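PDB 6T5K: Zn-dependent hydrolase, glyoxylase from Echinicola vietnamensis, which probably hydrolyses beta-lactam antibiotics to substituted beta-amino acids, as a zinc-dependent class B metallo-beta-lactamase. Local coordinates for residues L126-A129 / S130-F134; D196-V199 / E200-P203. All blocks are in the same frame, centred on the assembly; numbering follows the deposited sequence.

Both contacts are local and lie at the surface, and each sits at one end of a helix. Contact 1 closes the C-terminal end of helix 123-131, in the beta-alpha-beta unit of strand 119-122, this helix and strand 139-141 of the eight-stranded sheet. Contact 2 opens helix 201-212, after the loop that follows strand 177-181 of the five-stranded sheet. Their chemistry differs accordingly: in contact 1 the last carbonyls of the helix accept from backbone N-H groups, and one of them from a histidine ring as well, whereas in contact 2 an asparagine side chain receives a backbone N-H. Their centres are about 20 Å apart, but both approach zinc ligand His-102, which Asp-196 hydrogen-bonds and Phe-134 comes near.

Contact 1: L126-A129 / S130-F134; sequences LSLA and SQHDF
His-132 turns the edge of its imidazole to the carbonyl of Leu-128: ND1 donates to Leu-128 O at 2.8 Å, with the oxygen almost in the ring plane. Phe-134 is engaged differently, since one face of its ring is covered by His-132 CB, 3.5 Å above the plane and over its centre. Helix 123-131 ends here in a Schellman motif. Asp-133 is the residue that leaves the helical path, with a positive phi of 59°, and the chain after it folds back. Two backbone bonds into the last turn define the motif: Phe-134 N donates to Ala-129 O at 2.9 Å, and Asp-133 N donates to Ser-130 O inside that wider loop. The reversal also brings Phe-134 CB to 4.4 Å from Ala-129 CB, the apolar pairing across the turn that commonly accompanies this motif.

The carbonyl of Leu-128 has two donors from one residue, because His-132 N also bonds to Leu-128 O, at 3.0 Å. ND1 and N come in from opposite faces of the carbonyl plane. A chi1 of -73° sets CG of His-132 beside its own backbone N, which lets ring and N-H share the oxygen; the ND1 bond should restrain the imidazole's rotation. Outside the turn, the His-132 ring meets Phe-101, and Phe-134 lies against Leu-103 and Leu-106 of helix 103-106, close to the zinc ligand His-102.

Just before the cap the bonding is ordinary helix: Ser-130 N to Leu-126 O, and Gln-131 N to Ser-127 O. The Gln-131 side chain runs extended past this last carbonyl, with CG 3.2 Å from Ser-127 O.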
loop_
_atom_site.group_PDB
_atom_site.type_symbol
_atom_site.label_atom_id
_atom_site.label_comp_id
_atom_site.label_asym_id
_atom_site.label_seq_id
_atom_site.Cartn_x
_atom_site.Cartn_y
_atom_site.Cartn_z
ATOM N N LEU A 126 -8.069 9.414 8.927
ATOM C CA LEU A 126 -9.367 9.172 9.551
ATOM C C LEU A 126 -10.325 10.329 9.288
ATOM O O LEU A 126 -11.468 10.124 8.867
ATOM C CB LEU A 126 -9.193 8.957 11.045
ATOM C CG LEU A 126 -8.789 7.529 11.433
ATOM C CD1 LEU A 126 -7.408 7.169 10.947
ATOM C CD2 LEU A 126 -8.880 7.369 12.948
ATOM N N SER A 127 -9.872 11.561 9.516
ATOM C CA SER A 127 -10.759 12.710 9.331
ATOM C C SER A 127 -11.077 12.919 7.857
ATOM O O SER A 127 -12.228 13.186 7.502
ATOM C CB SER A 127 -10.158 13.960 9.952
ATOM O OG SER A 127 -8.802 14.080 9.620
ATOM N N LEU A 128 -10.093 12.732 6.975
ATOM C CA LEU A 128 -10.367 12.894 5.548
ATOM C C LEU A 128 -11.362 11.847 5.057
ATOM O O LEU A 128 -12.254 12.155 4.263
ATOM C CB LEU A 128 -9.058 12.819 4.769
ATOM C CG LEU A 128 -8.200 14.052 4.938
ATOM C CD1 LEU A 128 -6.799 13.782 4.491
ATOM C CD2 LEU A 128 -8.764 15.250 4.147
ATOM N N ALA A 129 -11.226 10.607 5.515
ATOM C CA ALA A 129 -12.179 9.574 5.114
ATOM C C ALA A 129 -13.579 9.964 5.555
ATOM O O ALA A 129 -14.543 9.872 4.784
ATOM C CB ALA A 129 -11.776 8.244 5.734
ATOM N N SER A 130 -13.707 10.412 6.799
ATOM C CA SER A 130 -15.010 10.801 7.304
ATOM C C SER A 130 -15.589 11.951 6.495
ATOM O O SER A 130 -16.769 11.932 6.127
ATOM C CB SER A 130 -14.873 11.191 8.771
ATOM O OG SER A 130 -16.120 11.652 9.245
ATOM N N GLN A 131 -14.780 12.955 6.187
ATOM C CA GLN A 131 -15.322 14.087 5.464
ATOM C C GLN A 131 -15.764 13.708 4.062
ATOM O O GLN A 131 -16.611 14.392 3.477
ATOM C CB GLN A 131 -14.312 15.208 5.320
ATOM C CG GLN A 131 -13.807 15.843 6.549
ATOM C CD GLN A 131 -12.572 16.664 6.228
ATOM O OE1 GLN A 131 -12.555 17.384 5.246
ATOM N NE2 GLN A 131 -11.539 16.587 7.088
ATOM N N HIS A 132 -15.128 12.706 3.467
ATOM C CA HIS A 132 -15.511 12.229 2.140
ATOM C C HIS A 132 -16.596 11.164 2.169
ATOM O O HIS A 132 -17.009 10.696 1.100
ATOM C CB HIS A 132 -14.282 11.700 1.393
ATOM C CG HIS A 132 -13.375 12.789 0.926
ATOM N ND1 HIS A 132 -12.467 13.417 1.761
ATOM C CD2 HIS A 132 -13.273 13.409 -0.274
ATOM C CE1 HIS A 132 -11.843 14.371 1.086
ATOM N NE2 HIS A 132 -12.292 14.366 -0.153
ATOM N N ASP A 133 -17.063 10.775 3.354
ATOM C CA ASP A 133 -18.049 9.702 3.494
ATOM C C ASP A 133 -17.521 8.387 2.914
ATOM O O ASP A 133 -18.255 7.614 2.300
ATOM C CB ASP A 133 -19.406 10.095 2.900
ATOM C CG ASP A 133 -20.512 9.168 3.327
ATOM O OD1 ASP A 133 -20.486 8.709 4.498
ATOM O OD2 ASP A 133 -21.404 8.900 2.483
ATOM N N PHE A 134 -16.235 8.120 3.133
ATOM C CA PHE A 134 -15.606 6.861 2.773
ATOM C C PHE A 134 -15.476 5.978 4.011
ATOM O O PHE A 134 -15.548 6.460 5.149
ATOM C CB PHE A 134 -14.181 7.102 2.231
ATOM C CG PHE A 134 -14.108 7.855 0.933
ATOM C CD1 PHE A 134 -15.208 8.019 0.119
ATOM C CD2 PHE A 134 -12.889 8.411 0.523
ATOM C CE1 PHE A 134 -15.094 8.719 -1.069
ATOM C CE2 PHE A 134 -12.781 9.117 -0.659
ATOM C CZ PHE A 134 -13.889 9.268 -1.464
#

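Contact 2: D196-V199 / E200-P203; sequences DANV and EAWP
Asn-198 and Ala-201 face each other across the first turn of helix 201-212, the asparagine acting as N-cap. Its OD1 accepts from Ala-201 N at 2.9 Å; the N-H points fairly straight at the oxygen (160°) but comes from above the amide plane. With CG anti to the backbone N (chi1 -180°), the amide reaches forward over the turn, where Ala-201 CB packs 3.5 Å from Asn-198 CG. The other end of the amide is held too, ND2 bonding to Glu-161.

Glu-200 bends back at chi2 and crosses Val-199, bringing its OE2 to 3.6 Å from Val-199 CG2. Trp-202 leaves the helix roughly at right angles to Glu-200 and points toward the incoming loop. The six-membered part of its indole meets the loop obliquely, CZ3 3.9 Å from Ala-197 CB, with Val-199 CG1 looser at 4.4 Å from CE3. The backbone adds a weak bond, Trp-202 N to Asn-198 O. One position on, Pro-203 has no N-H to offer the carbonyl of Val-199; its ring carbon CD sits there instead, 3.3 Å from Val-199 O.

Around the turn, Trp-202 NE1 bonds to Leu-183 O and the indole also touches zinc ligand His-163, while Asp-196 OD2 bonds to NE2 of zinc ligand His-102, tying this loop to the active site. The start of helix 201-212 is set against the C-terminal helix 230-239, where Trp-202 stacks on Phe-239 and Val-199 and Pro-203 touch the same phenylalanine.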
loop_
_atom_site.group_PDB
_atom_site.type_symbol
_atom_site.label_atom_id
_atom_site.label_comp_id
_atom_site.label_asym_id
_atom_site.label_seq_id
_atom_site.Cartn_x
_atom_site.Cartn_y
_atom_site.Cartn_z
ATOM N N ASP A 196 -5.795 15.873 -5.445
ATOM C CA ASP A 196 -5.601 16.037 -4.013
ATOM C C ASP A 196 -4.117 16.170 -3.645
ATOM O O ASP A 196 -3.742 16.072 -2.470
ATOM C CB ASP A 196 -6.251 14.887 -3.245
ATOM C CG ASP A 196 -7.767 14.884 -3.372
ATOM O OD1 ASP A 196 -8.351 16.001 -3.331
ATOM O OD2 ASP A 196 -8.356 13.765 -3.473
ATOM N N ALA A 197 -3.274 16.429 -4.629
ATOM C CA ALA A 197 -1.833 16.363 -4.455
ATOM C C ALA A 197 -1.235 17.684 -3.984
ATOM O O ALA A 197 -1.794 18.764 -4.191
ATOM C CB ALA A 197 -1.147 15.945 -5.763
ATOM N N ASN A 198 -0.063 17.567 -3.354
ATOM C CA ASN A 198 0.803 18.700 -3.017
ATOM C C ASN A 198 2.098 18.441 -3.784
ATOM O O ASN A 198 2.986 17.703 -3.319
ATOM C CB ASN A 198 1.043 18.759 -1.527
ATOM C CG ASN A 198 1.923 19.912 -1.131
ATOM O OD1 ASN A 198 2.657 20.480 -1.949
ATOM N ND2 ASN A 198 1.841 20.281 0.130
ATOM N N VAL A 199 2.179 19.011 -4.990
ATOM C CA VAL A 199 3.336 18.757 -5.842
ATOM C C VAL A 199 4.580 19.510 -5.384
ATOM O O VAL A 199 5.686 19.147 -5.791
ATOM C CB VAL A 199 3.064 19.011 -7.338
ATOM C CG1 VAL A 199 1.984 18.090 -7.845
ATOM C CG2 VAL A 199 2.737 20.467 -7.631
ATOM N N GLU A 200 4.431 20.538 -4.539
ATOM C CA GLU A 200 5.614 21.175 -3.962
ATOM C C GLU A 200 6.257 20.274 -2.936
ATOM O O GLU A 200 7.481 20.109 -2.926
ATOM C CB GLU A 200 5.223 22.496 -3.313
ATOM C CG GLU A 200 4.829 23.566 -4.313
ATOM C CD GLU A 200 3.487 23.358 -4.969
ATOM O OE1 GLU A 200 2.553 22.934 -4.269
ATOM O OE2 GLU A 200 3.370 23.671 -6.196
ATOM N N ALA A 201 5.436 19.642 -2.092
ATOM C CA ALA A 201 5.979 18.787 -1.044
ATOM C C ALA A 201 6.494 17.478 -1.602
ATOM O O ALA A 201 7.396 16.881 -1.018
ATOM C CB ALA A 201 4.906 18.479 -0.006
ATOM N N TRP A 202 5.875 16.984 -2.674
ATOM C CA TRP A 202 6.095 15.614 -3.136
ATOM C C TRP A 202 7.557 15.245 -3.285
ATOM O O TRP A 202 7.967 14.222 -2.715
ATOM C CB TRP A 202 5.341 15.437 -4.460
ATOM C CG TRP A 202 5.002 14.014 -4.822
ATOM C CD1 TRP A 202 5.764 12.877 -4.616
ATOM C CD2 TRP A 202 3.819 13.574 -5.499
ATOM N NE1 TRP A 202 5.118 11.775 -5.125
ATOM C CE2 TRP A 202 3.915 12.170 -5.644
ATOM C CE3 TRP A 202 2.671 14.224 -5.968
ATOM C CZ2 TRP A 202 2.920 11.423 -6.259
ATOM C CZ3 TRP A 202 1.707 13.473 -6.586
ATOM C CH2 TRP A 202 1.828 12.097 -6.711
ATOM N N PRO A 203 8.391 16.003 -4.003
ATOM C CA PRO A 203 9.786 15.562 -4.144
ATOM C C PRO A 203 10.531 15.608 -2.823
ATOM O O PRO A 203 11.457 14.808 -2.615
ATOM C CB PRO A 203 10.388 16.541 -5.161
ATOM C CG PRO A 203 9.537 17.775 -5.087
ATOM C CD PRO A 203 8.119 17.238 -4.766
#